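Local coordinates for protein myosin-I heavy chain (Dictyostelium discoideum, PDB 5EJR) that is an actin-based class VII myosin motor with ATPase activity, involved in the early steps of phagocytosis and adhesion, here represented by its C-terminal MyTH4-FERM tail domain, at residues F461-C475 with Q487-Y501. Numbering follows the deposited sequence. Where two conformers were deposited one is given.
Sequences FQSISNVAFTDDTFC and QTFTTDEHSSIASVY. With EDO (1,2-ethanediol), chain D; EDO (1,2-ethanediol), chain E.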
loop_
_atom_site.group_PDB
_atom_site.type_symbol
_atom_site.label_atom_id
_atom_site.label_comp_id
_atom_site.label_asym_id
_atom_site.label_seq_id
_atom_site.Cartn_x
_atom_site.Cartn_y
_atom_site.Cartn_z
ATOM N N PHE A 461 27.248 -5.823 -7.786
ATOM C CA PHE A 461 26.582 -4.906 -8.694
ATOM C C PHE A 461 27.391 -4.669 -9.974
ATOM O O PHE A 461 26.798 -4.513 -11.049
ATOM C CB PHE A 461 26.254 -3.586 -7.998
ATOM C CG PHE A 461 25.148 -3.706 -6.974
ATOM C CD1 PHE A 461 23.901 -4.223 -7.326
ATOM C CD2 PHE A 461 25.338 -3.268 -5.671
ATOM C CE1 PHE A 461 22.866 -4.311 -6.382
ATOM C CE2 PHE A 461 24.303 -3.341 -4.737
ATOM C CZ PHE A 461 23.075 -3.860 -5.096
ATOM N N GLN A 462 28.745 -4.686 -9.860
ATOM C CA GLN A 462 29.695 -4.488 -10.973
ATOM C C GLN A 462 29.479 -5.550 -12.047
ATOM O O GLN A 462 29.539 -5.249 -13.234
ATOM C CB GLN A 462 31.161 -4.561 -10.469
ATOM C CG GLN A 462 31.579 -3.446 -9.487
ATOM C CD GLN A 462 30.783 -3.436 -8.189
ATOM O OE1 GLN A 462 30.681 -4.444 -7.476
ATOM N NE2 GLN A 462 30.133 -2.311 -7.899
ATOM N N SER A 463 29.210 -6.788 -11.607
ATOM C CA SER A 463 28.997 -7.959 -12.438
ATOM C C SER A 463 27.585 -8.071 -13.061
ATOM O O SER A 463 27.325 -9.037 -13.781
ATOM C CB SER A 463 29.325 -9.216 -11.647
ATOM O OG SER A 463 28.237 -9.594 -10.823
ATOM N N ILE A 464 26.686 -7.103 -12.789
ATOM C CA ILE A 464 25.320 -7.100 -13.324
ATOM C C ILE A 464 25.192 -5.895 -14.234
ATOM O O ILE A 464 25.284 -4.760 -13.759
ATOM C CB ILE A 464 24.216 -7.130 -12.215
ATOM C CG1 ILE A 464 24.327 -8.379 -11.329
ATOM C CG2 ILE A 464 22.819 -7.012 -12.845
ATOM C CD1 ILE A 464 23.800 -8.207 -9.842
ATOM N N SER A 465 25.009 -6.148 -15.542
ATOM C CA SER A 465 24.870 -5.123 -16.591
ATOM C C SER A 465 23.488 -4.494 -16.595
ATOM O O SER A 465 23.361 -3.303 -16.876
ATOM C CB SER A 465 25.158 -5.720 -17.968
ATOM O OG SER A 465 24.506 -6.967 -18.157
ATOM N N ASN A 466 22.442 -5.288 -16.307
ATOM C CA ASN A 466 21.076 -4.778 -16.286
ATOM C C ASN A 466 20.119 -5.723 -15.566
ATOM O O ASN A 466 20.449 -6.867 -15.299
ATOM C CB ASN A 466 20.569 -4.514 -17.729
ATOM C CG ASN A 466 19.944 -3.150 -17.879
ATOM O OD1 ASN A 466 19.018 -2.778 -17.146
ATOM N ND2 ASN A 466 20.463 -2.362 -18.813
ATOM N N VAL A 467 18.932 -5.222 -15.249
ATOM C CA VAL A 467 17.896 -6.023 -14.615
ATOM C C VAL A 467 16.615 -5.905 -15.424
ATOM O O VAL A 467 16.435 -4.930 -16.159
ATOM C CB VAL A 467 17.671 -5.697 -13.114
ATOM C CG1 VAL A 467 18.901 -6.046 -12.287
ATOM C CG2 VAL A 467 17.238 -4.246 -12.913
ATOM N N ALA A 468 15.717 -6.868 -15.252
ATOM C CA ALA A 468 14.417 -6.877 -15.917
ATOM C C ALA A 468 13.391 -7.471 -14.995
ATOM O O ALA A 468 13.732 -8.282 -14.122
ATOM C CB ALA A 468 14.478 -7.688 -17.203
ATOM N N PHE A 469 12.127 -7.087 -15.212
ATOM C CA PHE A 469 11.000 -7.533 -14.409
ATOM C C PHE A 469 9.819 -7.994 -15.244
ATOM O O PHE A 469 9.572 -7.479 -16.338
ATOM C CB PHE A 469 10.550 -6.363 -13.498
ATOM C CG PHE A 469 11.601 -5.852 -12.538
ATOM C CD1 PHE A 469 11.765 -6.436 -11.284
ATOM C CD2 PHE A 469 12.430 -4.783 -12.886
ATOM C CE1 PHE A 469 12.730 -5.952 -10.392
ATOM C CE2 PHE A 469 13.419 -4.330 -12.009
ATOM C CZ PHE A 469 13.582 -4.939 -10.784
ATOM N N THR A 470 9.076 -8.965 -14.708
ATOM C CA THR A 470 7.799 -9.427 -15.261
ATOM C C THR A 470 6.834 -9.388 -14.077
ATOM O O THR A 470 7.279 -9.119 -12.957
ATOM C CB THR A 470 7.819 -10.817 -15.960
ATOM O OG1 THR A 470 7.753 -11.863 -14.997
ATOM C CG2 THR A 470 8.984 -11.019 -16.944
ATOM N N ASP A 471 5.527 -9.631 -14.304
ATOM C CA ASP A 471 4.562 -9.660 -13.191
ATOM C C ASP A 471 4.854 -10.774 -12.151
ATOM O O ASP A 471 4.393 -10.668 -11.025
ATOM C CB ASP A 471 3.097 -9.713 -13.675
ATOM C CG ASP A 471 2.801 -10.604 -14.878
ATOM O OD1 ASP A 471 3.708 -11.368 -15.302
ATOM O OD2 ASP A 471 1.668 -10.527 -15.404
ATOM N N ASP A 472 5.666 -11.778 -12.495
ATOM C CA ASP A 472 6.001 -12.849 -11.560
ATOM C C ASP A 472 7.521 -13.171 -11.478
ATOM O O ASP A 472 7.895 -14.191 -10.871
ATOM C CB ASP A 472 5.164 -14.117 -11.878
ATOM C CG ASP A 472 5.443 -14.769 -13.220
ATOM O OD1 ASP A 472 6.244 -14.206 -14.008
ATOM O OD2 ASP A 472 4.857 -15.844 -13.489
ATOM N N THR A 473 8.400 -12.333 -12.087
ATOM C CA THR A 473 9.842 -12.607 -12.001
ATOM C C THR A 473 10.706 -11.371 -11.855
ATOM O O THR A 473 10.327 -10.280 -12.271
ATOM C CB THR A 473 10.397 -13.420 -13.203
ATOM O OG1 THR A 473 10.349 -12.612 -14.379
ATOM C CG2 THR A 473 9.708 -14.775 -13.430
ATOM N N PHE A 474 11.911 -11.581 -11.315
ATOM C CA PHE A 474 12.996 -10.613 -11.255
ATOM C C PHE A 474 14.161 -11.272 -12.000
ATOM O O PHE A 474 14.442 -12.450 -11.792
ATOM C CB PHE A 474 13.335 -10.210 -9.805
ATOM C CG PHE A 474 14.631 -9.464 -9.588
ATOM C CD1 PHE A 474 14.935 -8.330 -10.327
ATOM C CD2 PHE A 474 15.533 -9.877 -8.616
ATOM C CE1 PHE A 474 16.127 -7.632 -10.112
ATOM C CE2 PHE A 474 16.722 -9.181 -8.407
ATOM C CZ PHE A 474 17.004 -8.054 -9.139
ATOM N N CYS A 475 14.808 -10.524 -12.899
ATOM C CA CYS A 475 15.900 -11.031 -13.725
ATOM C C CYS A 475 17.134 -10.126 -13.672
ATOM O O CYS A 475 16.992 -8.915 -13.811
ATOM C CB CYS A 475 15.414 -11.222 -15.162
ATOM S SG CYS A 475 16.701 -11.763 -16.309
ATOM N N GLN A 487 19.959 -14.572 -14.958
ATOM C CA GLN A 487 19.539 -15.237 -13.714
ATOM C C GLN A 487 18.170 -14.722 -13.337
ATOM O O GLN A 487 18.007 -13.515 -13.145
ATOM C CB GLN A 487 20.536 -15.010 -12.552
ATOM C CG GLN A 487 21.971 -15.460 -12.837
ATOM C CD GLN A 487 22.164 -16.950 -12.732
ATOM O OE1 GLN A 487 21.272 -17.714 -12.301
ATOM N NE2 GLN A 487 23.355 -17.388 -13.097
ATOM N N THR A 488 17.208 -15.638 -13.187
ATOM C CA THR A 488 15.799 -15.337 -12.943
ATOM C C THR A 488 15.284 -15.899 -11.613
ATOM O O THR A 488 15.612 -17.028 -11.250
ATOM C CB THR A 488 14.989 -15.835 -14.158
ATOM O OG1 THR A 488 15.524 -15.208 -15.323
ATOM C CG2 THR A 488 13.501 -15.533 -14.060
ATOM N N PHE A 489 14.437 -15.115 -10.917
ATOM C CA PHE A 489 13.876 -15.486 -9.615
ATOM C C PHE A 489 12.382 -15.235 -9.607
ATOM O O PHE A 489 11.929 -14.182 -10.061
ATOM C CB PHE A 489 14.557 -14.683 -8.489
ATOM C CG PHE A 489 16.036 -14.431 -8.676
ATOM C CD1 PHE A 489 16.976 -15.350 -8.231
ATOM C CD2 PHE A 489 16.490 -13.275 -9.303
ATOM C CE1 PHE A 489 18.347 -15.105 -8.393
ATOM C CE2 PHE A 489 17.858 -13.036 -9.474
ATOM C CZ PHE A 489 18.776 -13.945 -9.004
ATOM N N THR A 490 11.614 -16.199 -9.108
ATOM C CA THR A 490 10.152 -16.106 -9.077
ATOM C C THR A 490 9.716 -15.319 -7.880
ATOM O O THR A 490 10.020 -15.703 -6.750
ATOM C CB THR A 490 9.522 -17.515 -9.201
ATOM O OG1 THR A 490 9.935 -18.080 -10.450
ATOM C CG2 THR A 490 7.999 -17.511 -9.082
ATOM N N THR A 491 8.997 -14.202 -8.135
ATOM C CA THR A 491 8.504 -13.246 -7.141
ATOM C C THR A 491 7.578 -12.245 -7.805
ATOM O O THR A 491 7.877 -11.784 -8.915
ATOM C CB THR A 491 9.687 -12.466 -6.451
ATOM O OG1 THR A 491 9.166 -11.344 -5.745
ATOM C CG2 THR A 491 10.758 -11.960 -7.433
ATOM N N ASP A 492 6.532 -11.805 -7.081
ATOM C CA ASP A 492 5.628 -10.770 -7.593
ATOM C C ASP A 492 6.009 -9.381 -7.052
ATOM O O ASP A 492 5.272 -8.420 -7.268
ATOM C CB ASP A 492 4.170 -11.093 -7.208
ATOM C CG ASP A 492 3.903 -11.138 -5.702
ATOM O OD1 ASP A 492 4.886 -11.149 -4.915
ATOM O OD2 ASP A 492 2.712 -11.175 -5.310
ATOM N N GLU A 493 7.143 -9.268 -6.332
ATOM C CA GLU A 493 7.507 -7.984 -5.748
ATOM C C GLU A 493 8.414 -7.129 -6.647
ATOM O O GLU A 493 9.288 -6.411 -6.145
ATOM C CB GLU A 493 8.117 -8.176 -4.353
ATOM C CG GLU A 493 7.121 -8.655 -3.310
ATOM C CD GLU A 493 7.793 -8.898 -1.967
ATOM O OE1 GLU A 493 8.005 -10.082 -1.629
ATOM O OE2 GLU A 493 8.174 -7.918 -1.285
ATOM N N HIS A 494 8.140 -7.111 -7.962
ATOM C CA HIS A 494 8.942 -6.289 -8.881
ATOM C C HIS A 494 9.086 -4.846 -8.429
ATOM O O HIS A 494 10.161 -4.287 -8.534
ATOM C CB HIS A 494 8.391 -6.317 -10.332
ATOM C CG HIS A 494 6.944 -5.966 -10.432
ATOM N ND1 HIS A 494 6.534 -4.667 -10.653
ATOM C CD2 HIS A 494 5.856 -6.768 -10.355
ATOM C CE1 HIS A 494 5.209 -4.724 -10.724
ATOM N NE2 HIS A 494 4.758 -5.971 -10.528
ATOM N N SER A 495 8.018 -4.247 -7.938
ATOM C CA SER A 495 8.066 -2.833 -7.575
ATOM C C SER A 495 9.040 -2.506 -6.394
ATOM O O SER A 495 9.878 -1.596 -6.497
ATOM C CB SER A 495 6.660 -2.304 -7.314
ATOM O OG SER A 495 6.754 -0.891 -7.210
ATOM N N SER A 496 8.937 -3.250 -5.304
ATOM C CA SER A 496 9.843 -3.094 -4.152
ATOM C C SER A 496 11.261 -3.507 -4.541
ATOM O O SER A 496 12.225 -2.850 -4.147
ATOM C CB SER A 496 9.375 -3.978 -3.003
ATOM O OG SER A 496 8.169 -3.472 -2.473
ATOM N N ILE A 497 11.401 -4.591 -5.299
ATOM C CA ILE A 497 12.740 -5.059 -5.711
ATOM C C ILE A 497 13.438 -4.023 -6.565
ATOM O O ILE A 497 14.614 -3.767 -6.342
ATOM C CB ILE A 497 12.712 -6.446 -6.408
ATOM C CG1 ILE A 497 12.262 -7.522 -5.419
ATOM C CG2 ILE A 497 14.114 -6.788 -6.974
ATOM C CD1 ILE A 497 11.857 -8.813 -6.061
ATOM N N ALA A 498 12.710 -3.404 -7.535
ATOM C CA ALA A 498 13.320 -2.369 -8.389
ATOM C C ALA A 498 13.795 -1.167 -7.548
ATOM O O ALA A 498 14.878 -0.662 -7.768
ATOM C CB ALA A 498 12.313 -1.903 -9.435
ATOM N N SER A 499 12.990 -0.716 -6.584
ATOM C CA SER A 499 13.358 0.418 -5.740
ATOM C C SER A 499 14.641 0.104 -4.889
ATOM O O SER A 499 15.574 0.909 -4.855
ATOM C CB SER A 499 12.172 0.809 -4.854
ATOM O OG SER A 499 12.590 1.369 -3.619
ATOM N N VAL A 500 14.685 -1.069 -4.230
ATOM C CA VAL A 500 15.852 -1.473 -3.416
ATOM C C VAL A 500 17.074 -1.680 -4.310
ATOM O O VAL A 500 18.150 -1.145 -4.020
ATOM C CB VAL A 500 15.526 -2.712 -2.546
ATOM C CG1 VAL A 500 16.774 -3.251 -1.856
ATOM C CG2 VAL A 500 14.459 -2.364 -1.521
ATOM N N TYR A 501 16.927 -2.467 -5.391
ATOM C CA TYR A 501 18.038 -2.662 -6.322
ATOM C C TYR A 501 18.538 -1.283 -6.896
ATOM O O TYR A 501 19.728 -1.025 -6.863
ATOM C CB TYR A 501 17.660 -3.634 -7.476
ATOM C CG TYR A 501 18.805 -3.849 -8.447
ATOM C CD1 TYR A 501 19.037 -2.958 -9.489
ATOM C CD2 TYR A 501 19.703 -4.897 -8.274
ATOM C CE1 TYR A 501 20.136 -3.104 -10.333
ATOM C CE2 TYR A 501 20.791 -5.062 -9.122
ATOM C CZ TYR A 501 21.011 -4.153 -10.143
ATOM O OH TYR A 501 22.069 -4.318 -11.005
HETATM C C1 EDO D . 9.330 -2.750 -11.501
HETATM O O1 EDO D . 8.006 -2.342 -11.195
HETATM C C2 EDO D . 9.899 -1.882 -12.642
HETATM O O2 EDO D . 9.910 -0.514 -12.262
HETATM C C1 EDO E . 12.132 0.261 -0.183
HETATM O O1 EDO E . 11.553 0.799 1.011
HETATM C C2 EDO E . 11.000 -0.117 -1.214
HETATM O O2 EDO E . 10.572 1.085 -1.842
HETATM O O HOH W 1 7.624 -9.367 -9.993
HETATM O O HOH W 2 2.936 -8.744 -9.795
#
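Tyr-501 meets four side chains of 461-475. Val-467 CG1 lies over one ring face, 3.8 Å from the centroid of the Tyr-501 ring; the edge of Phe-461 points at the face of Tyr-501 in an offset edge-to-face pair (planes at 79°); Ile-464 CG2 touches the Tyr-501 hydroxyl, and Phe-474 CZ stands further off, near Tyr-501 CD2. One helical turn earlier, Ile-497 CG2 sits over the centre of the Phe-474 ring, 1° off its normal, a CH-pi contact, while Phe-469 CE1 brings its ring edge to the same methyl. With CG anti to its carbonyl carbon (chi1 -60°), Phe-469 reaches the helix, its CZ 3.5 Å from Ala-498 CA and its CD1 3.5 Å from His-494 CB. Cutting Phe-469 back to an alanine removes the ring, which is likely to leave Ala-498 and the CB of His-494 without their partner and to weaken the hold of strand 466-469 on the helix. Phe-474 is held in place by its backbone, an antiparallel hydrogen-bonded pair with Phe-489: Phe-474 N to Phe-489 O (2.9 Å) and Phe-489 N to Phe-474 O (2.8 Å). Thr-491 OG1 accepts from Glu-493 N (3.0 Å), an ST turn leading from strand to helix. A three-stranded antiparallel meander packed on the C-terminal helix fits the PH/PTB-like fold of the third FERM lobe.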